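Local coordinates for putative acyl-CoA thioester hydrolase HI0827 (Haemophilus influenzae, PDB 1YLI), which binds coenzyme A and, as a hexameric broad-specificity acyl-coenzyme A thioesterase, probably hydrolyses the thioester bond of fatty acyl-CoAs, at residues 66-71 with 112-117; 91-96 with 118-123. All coordinates share one frame; numbering follows the deposited sequence.

Contact 1 (66-71 with 112-117); sequences MNFIKP and YCVTDA. With COA (coenzyme A), chain E.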
ATOM      1  N   MET B  66     -25.103  10.959   4.252  1.00 29.78           N
ATOM      2  CA  MET B  66     -24.330  10.680   5.455  1.00 32.05           C
ATOM      3  C   MET B  66     -23.821  11.985   6.035  1.00 31.71           C
ATOM      4  O   MET B  66     -23.431  12.829   5.258  1.00 31.22           O
ATOM      5  CB  MET B  66     -23.055   9.966   4.965  1.00 33.35           C
ATOM      6  CG  MET B  66     -22.751   8.798   5.644  1.00 38.50           C
ATOM      7  SD  MET B  66     -21.342   8.101   4.781  1.00 35.07           S
ATOM      8  CE  MET B  66     -22.105   7.444   3.289  1.00 31.62           C
ATOM      9  N   ASN B  67     -23.717  12.137   7.366  1.00 32.36           N
ATOM     10  CA  ASN B  67     -22.986  13.290   8.002  1.00 32.53           C
ATOM     11  C   ASN B  67     -21.872  12.670   8.828  1.00 32.24           C
ATOM     12  O   ASN B  67     -22.021  11.549   9.308  1.00 33.48           O
ATOM     13  CB  ASN B  67     -23.840  14.113   8.993  1.00 31.47           C
ATOM     14  CG  ASN B  67     -25.013  14.823   8.345  1.00 37.25           C
ATOM     15  OD1 ASN B  67     -24.834  15.679   7.470  1.00 37.72           O
ATOM     16  ND2 ASN B  67     -26.230  14.526   8.819  1.00 35.68           N
ATOM     17  N   PHE B  68     -20.755  13.382   8.994  1.00 31.88           N
ATOM     18  CA  PHE B  68     -19.632  12.892   9.833  1.00 31.71           C
ATOM     19  C   PHE B  68     -19.591  13.863  11.026  1.00 32.13           C
ATOM     20  O   PHE B  68     -19.264  15.044  10.863  1.00 30.72           O
ATOM     21  CB  PHE B  68     -18.289  12.871   9.036  1.00 30.25           C
ATOM     22  CG  PHE B  68     -18.341  12.013   7.783  1.00 28.33           C
ATOM     23  CD1 PHE B  68     -18.102  10.656   7.851  1.00 32.08           C
ATOM     24  CD2 PHE B  68     -18.727  12.553   6.571  1.00 31.28           C
ATOM     25  CE1 PHE B  68     -18.173   9.854   6.716  1.00 32.91           C
ATOM     26  CE2 PHE B  68     -18.840  11.754   5.424  1.00 30.62           C
ATOM     27  CZ  PHE B  68     -18.582  10.414   5.506  1.00 30.83           C
ATOM     28  N   ILE B  69     -19.913  13.372  12.217  1.00 33.29           N
ATOM     29  CA  ILE B  69     -20.070  14.286  13.342  1.00 34.52           C
ATOM     30  C   ILE B  69     -18.789  14.631  14.104  1.00 34.30           C
ATOM     31  O   ILE B  69     -18.712  15.697  14.711  1.00 32.38           O
ATOM     32  CB  ILE B  69     -21.151  13.832  14.347  1.00 36.59           C
ATOM     33  CG1 ILE B  69     -20.772  12.501  15.017  1.00 37.68           C
ATOM     34  CG2 ILE B  69     -22.534  13.804  13.693  1.00 38.25           C
ATOM     35  CD1 ILE B  69     -21.324  12.382  16.484  1.00 42.09           C
ATOM     36  N   LYS B  70     -17.798  13.733  14.064  1.00 34.82           N
ATOM     37  CA  LYS B  70     -16.582  13.886  14.845  1.00 35.77           C
ATOM     38  C   LYS B  70     -15.409  13.305  14.053  1.00 34.09           C
ATOM     39  O   LYS B  70     -15.596  12.326  13.337  1.00 32.52           O
ATOM     40  CB  LYS B  70     -16.721  13.160  16.202  1.00 36.35           C
ATOM     41  CG  LYS B  70     -17.504  13.960  17.270  1.00 39.08           C
ATOM     42  CD  LYS B  70     -17.613  13.213  18.625  1.00 39.50           C
ATOM     43  CE  LYS B  70     -16.229  13.160  19.383  1.00 45.41           C
ATOM     44  NZ  LYS B  70     -16.321  12.918  20.898  1.00 42.72           N
ATOM     45  N   PRO B  71     -14.211  13.927  14.167  1.00 33.66           N
ATOM     46  CA  PRO B  71     -13.038  13.445  13.433  1.00 33.97           C
ATOM     47  C   PRO B  71     -12.474  12.138  14.007  1.00 34.79           C
ATOM     48  O   PRO B  71     -12.850  11.744  15.113  1.00 35.48           O
ATOM     49  CB  PRO B  71     -12.040  14.584  13.593  1.00 33.61           C
ATOM     50  CG  PRO B  71     -12.474  15.312  14.852  1.00 34.89           C
ATOM     51  CD  PRO B  71     -13.919  15.147  14.952  1.00 33.26           C
ATOM     52  N   TYR B 112     -17.559   6.573  20.356  1.00 30.65           N
ATOM     53  CA  TYR B 112     -18.543   7.454  19.752  1.00 31.26           C
ATOM     54  C   TYR B 112     -18.910   6.986  18.372  1.00 30.73           C
ATOM     55  O   TYR B 112     -18.183   6.206  17.758  1.00 30.35           O
ATOM     56  CB  TYR B 112     -18.050   8.911  19.708  1.00 32.96           C
ATOM     57  CG  TYR B 112     -16.762   9.154  18.958  1.00 31.89           C
ATOM     58  CD1 TYR B 112     -15.536   8.978  19.579  1.00 33.12           C
ATOM     59  CD2 TYR B 112     -16.777   9.570  17.632  1.00 35.27           C
ATOM     60  CE1 TYR B 112     -14.338   9.209  18.907  1.00 35.30           C
ATOM     61  CE2 TYR B 112     -15.580   9.825  16.937  1.00 34.58           C
ATOM     62  CZ  TYR B 112     -14.365   9.645  17.586  1.00 36.55           C
ATOM     63  OH  TYR B 112     -13.144   9.877  16.913  1.00 38.28           O
ATOM     64  N   CYS B 113     -20.073   7.414  17.902  1.00 31.52           N
ATOM     65  CA  CYS B 113     -20.511   7.054  16.569  1.00 31.38           C
ATOM     66  C   CYS B 113     -20.224   8.222  15.616  1.00 32.31           C
ATOM     67  O   CYS B 113     -20.742   9.305  15.808  1.00 32.95           O
ATOM     68  CB  CYS B 113     -21.996   6.714  16.595  1.00 31.41           C
ATOM     69  SG  CYS B 113     -22.593   6.209  14.974  1.00 32.85           S
ATOM     70  N   VAL B 114     -19.381   7.991  14.615  1.00 31.85           N
ATOM     71  CA  VAL B 114     -18.967   8.967  13.608  1.00 32.92           C
ATOM     72  C   VAL B 114     -20.040   9.209  12.566  1.00 33.50           C
ATOM     73  O   VAL B 114     -20.384  10.364  12.260  1.00 32.24           O
ATOM     74  CB  VAL B 114     -17.689   8.466  12.903  1.00 33.24           C
ATOM     75  CG1 VAL B 114     -17.314   9.313  11.703  1.00 34.53           C
ATOM     76  CG2 VAL B 114     -16.593   8.521  13.905  1.00 36.32           C
ATOM     77  N   THR B 115     -20.575   8.107  12.038  1.00 33.28           N
ATOM     78  CA  THR B 115     -21.590   8.200  10.998  1.00 32.64           C
ATOM     79  C   THR B 115     -22.397   6.913  10.911  1.00 32.07           C
ATOM     80  O   THR B 115     -22.059   5.929  11.547  1.00 30.94           O
ATOM     81  CB  THR B 115     -20.951   8.520   9.624  1.00 31.49           C
ATOM     82  OG1 THR B 115     -21.987   8.968   8.733  1.00 32.88           O
ATOM     83  CG2 THR B 115     -20.181   7.331   9.021  1.00 31.66           C
ATOM     84  N   ASP B 116     -23.466   6.944  10.137  1.00 32.26           N
ATOM     85  CA  ASP B 116     -24.139   5.718   9.677  1.00 33.78           C
ATOM     86  C   ASP B 116     -24.817   5.977   8.337  1.00 33.99           C
ATOM     87  O   ASP B 116     -25.083   7.143   7.978  1.00 33.91           O
ATOM     88  CB  ASP B 116     -25.160   5.152  10.714  1.00 33.69           C
ATOM     89  CG  ASP B 116     -26.266   6.145  11.111  1.00 35.07           C
ATOM     90  OD1 ASP B 116     -27.068   6.543  10.253  1.00 37.43           O
ATOM     91  OD2 ASP B 116     -26.398   6.482  12.307  1.00 35.38           O
ATOM     92  N   ALA B 117     -25.123   4.904   7.616  1.00 33.56           N
ATOM     93  CA  ALA B 117     -25.834   5.056   6.343  1.00 33.33           C
ATOM     94  C   ALA B 117     -26.267   3.708   5.839  1.00 32.37           C
ATOM     95  O   ALA B 117     -25.625   2.688   6.084  1.00 32.08           O
ATOM     96  CB  ALA B 117     -24.925   5.758   5.273  1.00 32.79           C
TER
HETATM   97  N1A COA E 157     -24.360  19.367   6.548  1.00 34.74           N
HETATM   98  C2A COA E 157     -23.984  20.494   5.859  1.00 33.66           C
HETATM   99  N3A COA E 157     -23.365  21.515   6.517  1.00 34.79           N
HETATM  100  C4A COA E 157     -23.107  21.379   7.835  1.00 32.90           C
HETATM  101  C5A COA E 157     -23.493  20.251   8.538  1.00 31.24           C
HETATM  102  C6A COA E 157     -24.118  19.219   7.876  1.00 32.99           C
HETATM  103  N6A COA E 157     -24.613  18.167   8.512  1.00 31.25           N
HETATM  104  N7A COA E 157     -23.153  20.410   9.824  1.00 32.00           N
HETATM  105  C8A COA E 157     -22.538  21.613   9.939  1.00 34.26           C
HETATM  106  N9A COA E 157     -22.518  22.225   8.713  1.00 34.31           N
HETATM  107  C1B COA E 157     -21.939  23.539   8.376  1.00 34.89           C
HETATM  108  C2B COA E 157     -22.492  24.671   9.226  1.00 36.27           C
HETATM  109  O2B COA E 157     -23.760  25.135   8.820  1.00 37.58           O
HETATM  110  C3B COA E 157     -21.387  25.693   9.044  1.00 34.59           C
HETATM  111  O3B COA E 157     -21.479  26.282   7.763  1.00 32.95           O
HETATM  112  P3B COA E 157     -20.958  27.761   7.418  1.00 31.08           P
HETATM  113  O7A COA E 157     -22.077  28.686   7.870  1.00 31.34           O
HETATM  114  O8A COA E 157     -20.723  27.944   5.956  1.00 30.20           O
HETATM  115  O9A COA E 157     -19.748  28.132   8.234  1.00 31.48           O
HETATM  116  C4B COA E 157     -20.140  24.820   9.025  1.00 36.05           C
HETATM  117  O4B COA E 157     -20.580  23.530   8.696  1.00 33.71           O
HETATM  118  C5B COA E 157     -19.415  24.829  10.369  1.00 34.20           C
HETATM  119  O5B COA E 157     -20.372  24.587  11.384  1.00 37.07           O
HETATM  120  P1A COA E 157     -19.955  24.886  12.889  1.00 34.59           P
HETATM  121  O1A COA E 157     -21.195  25.130  13.714  1.00 32.73           O
HETATM  122  O2A COA E 157     -18.950  26.012  12.940  1.00 35.46           O
HETATM  123  O3A COA E 157     -19.078  23.621  13.381  1.00 33.93           O
HETATM  124  P2A COA E 157     -19.735  22.316  14.000  1.00 36.09           P
HETATM  125  O4A COA E 157     -21.100  22.283  13.345  1.00 35.14           O
HETATM  126  O5A COA E 157     -19.799  22.350  15.513  1.00 30.11           O
HETATM  127  O6A COA E 157     -18.734  21.181  13.462  1.00 34.41           O
HETATM  128  CBP COA E 157     -17.281  20.045  11.976  1.00 34.58           C
HETATM  129  CCP COA E 157     -18.437  21.024  12.085  1.00 34.97           C
HETATM  130  CDP COA E 157     -17.169  19.621  10.499  1.00 32.63           C
HETATM  131  CEP COA E 157     -16.056  20.827  12.441  1.00 34.87           C
HETATM  132  CAP COA E 157     -17.552  18.811  12.872  1.00 32.94           C
HETATM  133  OAP COA E 157     -18.840  18.355  12.530  1.00 28.78           O
HETATM  134  C9P COA E 157     -16.536  17.717  12.618  1.00 33.22           C
HETATM  135  O9P COA E 157     -15.207  17.905  13.056  1.00 34.39           O
HETATM  136  N8P COA E 157     -16.932  16.626  11.951  1.00 30.59           N
HETATM  137  C7P COA E 157     -16.015  15.577  11.501  1.00 31.16           C
HETATM  138  C6P COA E 157     -15.317  15.993  10.218  1.00 30.91           C
HETATM  139  C5P COA E 157     -14.329  14.944   9.778  1.00 32.87           C
HETATM  140  O5P COA E 157     -13.262  14.809  10.394  1.00 31.94           O
HETATM  141  N4P COA E 157     -14.674  14.255   8.683  1.00 32.88           N
HETATM  142  C3P COA E 157     -13.795  13.293   8.050  1.00 32.53           C
HETATM  143  C2P COA E 157     -14.402  11.903   8.067  1.00 36.48           C
HETATM  144  S1P COA E 157     -14.552  11.295   9.753  1.00 36.95           S
HETATM  145  O   HOH W   1     -25.245  10.104   8.980  1.00 32.55           O
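The hydroxyl of Thr115 gives its proton to the backbone O of Asn67, with OG1 2.6 Å from O and well above the carbonyl plane. Threonine offers a hydroxyl for the carbonyl and a methyl for a ring on one short side chain: OG1 lies anti to the backbone N (chi1 -164°) and reaches across to segment 66-71, while CG2 packs 4.0 Å from CE1 of Phe68. Farther along, Ile69 N bonds to Val114 O at 3.0 Å and nearly straight. A water bridges Asn67 N and Asp116 O where the strands have drawn apart. Tyr112 reaches across, its para OH donating to Pro71 O (2.6 Å) in the carbonyl plane. Lys70 covers one face of that ring: CE stands almost over the centre and NZ makes a cation-pi contact 4.5 Å from the centroid, while the ammonium is also salt-bridged to Glu110. With 66-71 so held, its outer side serves coenzyme A: the adenine N6A donates to Asn67 OD1 (2.7 Å), and the pantetheine N8P to Phe68 O (3.0 Å). Val114 CG1 lies 3.9 Å from the thiol S1P. Ser90 and Ser91 of the second subunit also bind this ligand, an intersubunit site characteristic of hotdog-fold acyl-CoA thioesterases.

Contact 2 (91-96 with 118-123); sequences SIKIKV and VFTFVA. With COA (coenzyme A), chain H.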
ATOM      1  N   SER B  91     -32.035  -7.511  -4.268  1.00 32.88           N
ATOM      2  CA  SER B  91     -31.457  -6.396  -3.522  1.00 32.59           C
ATOM      3  C   SER B  91     -31.427  -6.666  -2.008  1.00 33.01           C
ATOM      4  O   SER B  91     -32.269  -7.396  -1.465  1.00 32.35           O
ATOM      5  CB  SER B  91     -32.213  -5.098  -3.821  1.00 32.10           C
ATOM      6  OG  SER B  91     -33.451  -5.127  -3.130  1.00 33.44           O
ATOM      7  N   ILE B  92     -30.480  -6.032  -1.335  1.00 34.02           N
ATOM      8  CA  ILE B  92     -30.300  -6.164   0.109  1.00 36.17           C
ATOM      9  C   ILE B  92     -29.898  -4.812   0.682  1.00 35.00           C
ATOM     10  O   ILE B  92     -28.938  -4.200   0.226  1.00 35.46           O
ATOM     11  CB  ILE B  92     -29.164  -7.155   0.490  1.00 36.65           C
ATOM     12  CG1 ILE B  92     -29.346  -8.497  -0.191  1.00 37.93           C
ATOM     13  CG2 ILE B  92     -29.135  -7.399   2.000  1.00 39.04           C
ATOM     14  CD1 ILE B  92     -28.258  -9.509   0.204  1.00 38.02           C
ATOM     15  N   LYS B  93     -30.644  -4.348   1.669  1.00 34.98           N
ATOM     16  CA  LYS B  93     -30.326  -3.064   2.274  1.00 34.95           C
ATOM     17  C   LYS B  93     -29.634  -3.340   3.596  1.00 34.77           C
ATOM     18  O   LYS B  93     -30.178  -4.085   4.432  1.00 34.64           O
ATOM     19  CB  LYS B  93     -31.590  -2.226   2.454  1.00 33.85           C
ATOM     20  CG  LYS B  93     -32.066  -1.630   1.150  1.00 35.27           C
ATOM     21  CD  LYS B  93     -33.251  -0.741   1.352  1.00 37.27           C
ATOM     22  CE  LYS B  93     -33.741  -0.144   0.050  1.00 37.68           C
ATOM     23  NZ  LYS B  93     -32.725   0.806  -0.501  1.00 40.07           N
ATOM     24  N   ILE B  94     -28.424  -2.801   3.754  1.00 33.85           N
ATOM     25  CA  ILE B  94     -27.676  -2.934   5.017  1.00 34.42           C
ATOM     26  C   ILE B  94     -27.376  -1.561   5.620  1.00 34.35           C
ATOM     27  O   ILE B  94     -26.761  -0.693   4.962  1.00 34.35           O
ATOM     28  CB  ILE B  94     -26.374  -3.781   4.839  1.00 33.68           C
ATOM     29  CG1 ILE B  94     -26.743  -5.239   4.593  1.00 36.75           C
ATOM     30  CG2 ILE B  94     -25.475  -3.736   6.101  1.00 31.57           C
ATOM     31  CD1 ILE B  94     -26.067  -5.697   3.427  1.00 42.59           C
ATOM     32  N   LYS B  95     -27.850  -1.334   6.841  1.00 33.31           N
ATOM     33  CA  LYS B  95     -27.430  -0.136   7.585  1.00 32.66           C
ATOM     34  C   LYS B  95     -26.095  -0.364   8.299  1.00 33.06           C
ATOM     35  O   LYS B  95     -25.951  -1.321   9.036  1.00 33.06           O
ATOM     36  CB  LYS B  95     -28.520   0.328   8.548  1.00 33.00           C
ATOM     37  CG  LYS B  95     -28.218   1.633   9.206  1.00 34.06           C
ATOM     38  CD  LYS B  95     -29.425   2.223   9.885  1.00 37.31           C
ATOM     39  CE  LYS B  95     -29.132   3.659  10.355  1.00 36.45           C
ATOM     40  NZ  LYS B  95     -30.306   4.146  11.169  1.00 38.95           N
ATOM     41  N   VAL B  96     -25.126   0.528   8.062  1.00 31.88           N
ATOM     42  CA  VAL B  96     -23.790   0.441   8.623  1.00 32.58           C
ATOM     43  C   VAL B  96     -23.607   1.634   9.534  1.00 32.87           C
ATOM     44  O   VAL B  96     -23.875   2.783   9.128  1.00 32.06           O
ATOM     45  CB  VAL B  96     -22.676   0.468   7.546  1.00 32.61           C
ATOM     46  CG1 VAL B  96     -21.235   0.312   8.219  1.00 32.03           C
ATOM     47  CG2 VAL B  96     -22.917  -0.639   6.468  1.00 34.80           C
ATOM     48  N   VAL B 118     -27.344   3.725   5.092  1.00 32.47           N
ATOM     49  CA  VAL B 118     -27.848   2.518   4.457  1.00 33.15           C
ATOM     50  C   VAL B 118     -27.249   2.359   3.074  1.00 32.80           C
ATOM     51  O   VAL B 118     -27.379   3.246   2.192  1.00 32.31           O
ATOM     52  CB  VAL B 118     -29.394   2.535   4.398  1.00 33.70           C
ATOM     53  CG1 VAL B 118     -29.948   1.318   3.649  1.00 34.96           C
ATOM     54  CG2 VAL B 118     -29.947   2.529   5.825  1.00 33.96           C
ATOM     55  N   PHE B 119     -26.662   1.189   2.877  1.00 32.44           N
ATOM     56  CA  PHE B 119     -26.165   0.784   1.587  1.00 33.01           C
ATOM     57  C   PHE B 119     -27.144  -0.172   0.931  1.00 32.85           C
ATOM     58  O   PHE B 119     -27.668  -1.072   1.599  1.00 31.89           O
ATOM     59  CB  PHE B 119     -24.807   0.088   1.758  1.00 34.04           C
ATOM     60  CG  PHE B 119     -23.673   1.037   2.028  1.00 35.44           C
ATOM     61  CD1 PHE B 119     -23.514   1.614   3.286  1.00 38.57           C
ATOM     62  CD2 PHE B 119     -22.776   1.358   1.039  1.00 33.77           C
ATOM     63  CE1 PHE B 119     -22.478   2.518   3.537  1.00 39.94           C
ATOM     64  CE2 PHE B 119     -21.745   2.233   1.289  1.00 34.06           C
ATOM     65  CZ  PHE B 119     -21.595   2.819   2.551  1.00 35.98           C
ATOM     66  N   THR B 120     -27.376   0.018  -0.375  1.00 31.25           N
ATOM     67  CA  THR B 120     -28.125  -0.949  -1.157  1.00 30.91           C
ATOM     68  C   THR B 120     -27.201  -1.748  -2.056  1.00 31.87           C
ATOM     69  O   THR B 120     -26.497  -1.174  -2.909  1.00 31.33           O
ATOM     70  CB  THR B 120     -29.201  -0.295  -2.005  1.00 30.77           C
ATOM     71  OG1 THR B 120     -29.992   0.518  -1.144  1.00 29.72           O
ATOM     72  CG2 THR B 120     -30.107  -1.375  -2.627  1.00 30.42           C
ATOM     73  N   PHE B 121     -27.196  -3.063  -1.839  1.00 31.33           N
ATOM     74  CA  PHE B 121     -26.393  -3.975  -2.630  1.00 31.34           C
ATOM     75  C   PHE B 121     -27.314  -4.831  -3.482  1.00 32.16           C
ATOM     76  O   PHE B 121     -28.495  -5.020  -3.150  1.00 32.24           O
ATOM     77  CB  PHE B 121     -25.584  -4.912  -1.747  1.00 30.80           C
ATOM     78  CG  PHE B 121     -24.646  -4.223  -0.803  1.00 33.47           C
ATOM     79  CD1 PHE B 121     -23.363  -3.862  -1.217  1.00 33.45           C
ATOM     80  CD2 PHE B 121     -25.012  -3.983   0.522  1.00 31.32           C
ATOM     81  CE1 PHE B 121     -22.491  -3.256  -0.340  1.00 34.71           C
ATOM     82  CE2 PHE B 121     -24.128  -3.374   1.416  1.00 34.07           C
ATOM     83  CZ  PHE B 121     -22.871  -2.997   0.973  1.00 34.08           C
ATOM     84  N   VAL B 122     -26.776  -5.355  -4.585  1.00 32.16           N
ATOM     85  CA  VAL B 122     -27.538  -6.212  -5.493  1.00 31.38           C
ATOM     86  C   VAL B 122     -26.727  -7.488  -5.713  1.00 30.72           C
ATOM     87  O   VAL B 122     -25.527  -7.424  -5.982  1.00 29.71           O
ATOM     88  CB  VAL B 122     -27.832  -5.528  -6.847  1.00 31.47           C
ATOM     89  CG1 VAL B 122     -28.495  -6.518  -7.824  1.00 32.33           C
ATOM     90  CG2 VAL B 122     -28.766  -4.332  -6.677  1.00 33.28           C
ATOM     91  N   ALA B 123     -27.392  -8.634  -5.587  1.00 30.89           N
ATOM     92  CA  ALA B 123     -26.784  -9.922  -5.841  1.00 31.04           C
ATOM     93  C   ALA B 123     -26.645 -10.070  -7.350  1.00 31.37           C
ATOM     94  O   ALA B 123     -27.629  -9.904  -8.083  1.00 31.65           O
ATOM     95  CB  ALA B 123     -27.670 -11.062  -5.231  1.00 30.79           C
TER
HETATM   96  N1A COA H 156     -31.464   2.623  -5.729  0.50 32.18           N
HETATM   97  C2A COA H 156     -31.933   1.634  -4.884  0.50 32.55           C
HETATM   98  N3A COA H 156     -32.204   0.380  -5.415  0.50 33.49           N
HETATM   99  C4A COA H 156     -31.984   0.119  -6.744  0.50 32.85           C
HETATM  100  C5A COA H 156     -31.512   1.116  -7.589  0.50 31.70           C
HETATM  101  C6A COA H 156     -31.245   2.370  -7.073  0.50 32.09           C
HETATM  102  N6A COA H 156     -30.598   3.242  -7.846  0.50 32.62           N
HETATM  103  N7A COA H 156     -31.379   0.616  -8.839  0.50 31.84           N
HETATM  104  C8A COA H 156     -31.780  -0.675  -8.812  0.50 33.00           C
HETATM  105  N9A COA H 156     -32.155  -0.996  -7.530  0.50 31.92           N
HETATM  106  C1B COA H 156     -32.672  -2.288  -7.101  0.50 31.70           C
HETATM  107  C2B COA H 156     -33.945  -2.682  -7.852  0.50 32.29           C
HETATM  108  O2B COA H 156     -35.113  -2.183  -7.251  0.50 32.85           O
HETATM  109  C3B COA H 156     -33.876  -4.201  -7.872  0.50 32.13           C
HETATM  110  O3B COA H 156     -34.465  -4.680  -6.688  0.50 30.29           O
HETATM  111  P3B COA H 156     -35.114  -6.118  -6.401  0.50 29.94           P
HETATM  112  O7A COA H 156     -36.567  -5.974  -6.696  0.50 27.76           O
HETATM  113  O8A COA H 156     -34.939  -6.412  -4.939  0.50 30.55           O
HETATM  114  O9A COA H 156     -34.497  -7.241  -7.200  0.50 26.86           O
HETATM  115  C4B COA H 156     -32.372  -4.468  -7.872  0.50 32.56           C
HETATM  116  O4B COA H 156     -31.731  -3.250  -7.500  0.50 30.55           O
HETATM  117  C5B COA H 156     -31.878  -4.926  -9.246  0.50 34.21           C
HETATM  118  O5B COA H 156     -32.335  -4.000 -10.218  0.50 36.34           O
HETATM  119  P1A COA H 156     -32.590  -4.442 -11.733  0.50 36.41           P
HETATM  120  O1A COA H 156     -33.555  -3.456 -12.362  0.50 36.80           O
HETATM  121  O2A COA H 156     -33.110  -5.856 -11.818  0.50 36.87           O
HETATM  122  O3A COA H 156     -31.159  -4.362 -12.473  0.50 35.97           O
HETATM  123  P2A COA H 156     -30.592  -2.942 -12.984  0.50 34.37           P
HETATM  124  O4A COA H 156     -31.355  -1.839 -12.273  0.50 34.12           O
HETATM  125  O5A COA H 156     -30.670  -2.802 -14.474  0.50 31.36           O
HETATM  126  O6A COA H 156     -29.071  -2.931 -12.501  0.50 33.29           O
HETATM  127  CBP COA H 156     -27.138  -3.631 -11.440  0.50 31.75           C
HETATM  128  CCP COA H 156     -28.636  -3.458 -11.268  0.50 32.06           C
HETATM  129  CDP COA H 156     -26.533  -3.961 -10.094  0.50 33.02           C
HETATM  130  CEP COA H 156     -26.907  -4.842 -12.339  0.50 31.05           C
HETATM  131  CAP COA H 156     -26.517  -2.343 -12.056  0.50 33.00           C
HETATM  132  OAP COA H 156     -27.107  -1.119 -11.635  0.50 33.49           O
HETATM  133  C9P COA H 156     -25.006  -2.253 -12.025  0.50 31.82           C
HETATM  134  O9P COA H 156     -24.236  -3.306 -12.540  0.50 33.85           O
HETATM  135  N8P COA H 156     -24.446  -1.165 -11.518  0.50 30.78           N
HETATM  136  C7P COA H 156     -23.024  -1.129 -11.194  0.50 32.04           C
HETATM  137  C6P COA H 156     -22.798  -1.554  -9.759  0.50 30.21           C
HETATM  138  C5P COA H 156     -21.348  -1.406  -9.376  0.50 32.98           C
HETATM  139  O5P COA H 156     -20.459  -2.010 -10.001  0.50 32.45           O
HETATM  140  N4P COA H 156     -21.126  -0.601  -8.323  0.50 34.71           N
HETATM  141  C3P COA H 156     -19.845  -0.383  -7.677  0.50 31.59           C
HETATM  142  C2P COA H 156     -18.851   0.457  -8.484  0.50 34.15           C
HETATM  143  S1P COA H 156     -19.574   1.328  -9.892  0.50 34.75           S
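Lys93 and Thr120 form a non-hydrogen-bonded pair, their side chains side by side, in the antiparallel hairpin of strands 91-101 and 111-123, part of the curved hotdog sheet that wraps helix 35-54. From the backbone of Lys93, CB passes 4.1 Å from Val118 CG1, CG runs 3.8 Å from Thr120 OG1, and the chain stays extended until it bends at its last torsion (chi4 -67°). That bend turns NZ back to donate to Thr120 OG1 at 2.8 Å. Lysine suits its partly exposed place, with a long apolar stem and a charge at its tip; threonine is the buried acceptor, its hydroxyl beside a methyl, CG2, that faces the adenine of coenzyme A. Val118, on the same face, lays CG2 across the stem of Lys95.

Two hydrogen-bonded pairs, Ile92 with Phe121 and Ile94 with Phe119, knit the backbones together, each through two N-H to O bonds. Their side chains emerge on the face covered by the helix, where large apolar groups are fitting. Ile94 crosses Phe121 at about a right angle and presses CD1 to within 3.5 Å of CD2 on that ring; Val96 CG2 meets Phe119 CD1. Both phenylalanines continue onto the helix, Phe119 against Met42 and Phe121 against Ala47, and Phe119 also touches Met39 of the second subunit.

At the open end of the hairpin Val122 CG2 packs against the ribose. The short side chain of Ser91 keeps OG close to its own backbone N, so that O8A of the 3'-phosphate accepts from N at 3.2 Å and from OG at 2.7 Å.

Overall arrangement
The two contacts lie in neighbouring seams of one antiparallel sheet, their centres 19 Å apart. Strand 111-123 is common to both: its first half, 112-117, meets the end of strand 58-67 and the loop beyond in contact 1, and its second half, 118-123, meets strand 91-101 in contact 2. Along the chain the segments alternate, 66-71, 91-96, 112-117, 118-123, and the contacts join where Ala117 N probably bonds to Val96 O. Each contact touches a different coenzyme A. Since each ligand is also held by the second subunit, the two ends of one strand contribute to two separate intersubunit sites, consistent with the pairing of subunits being needed to complete each site.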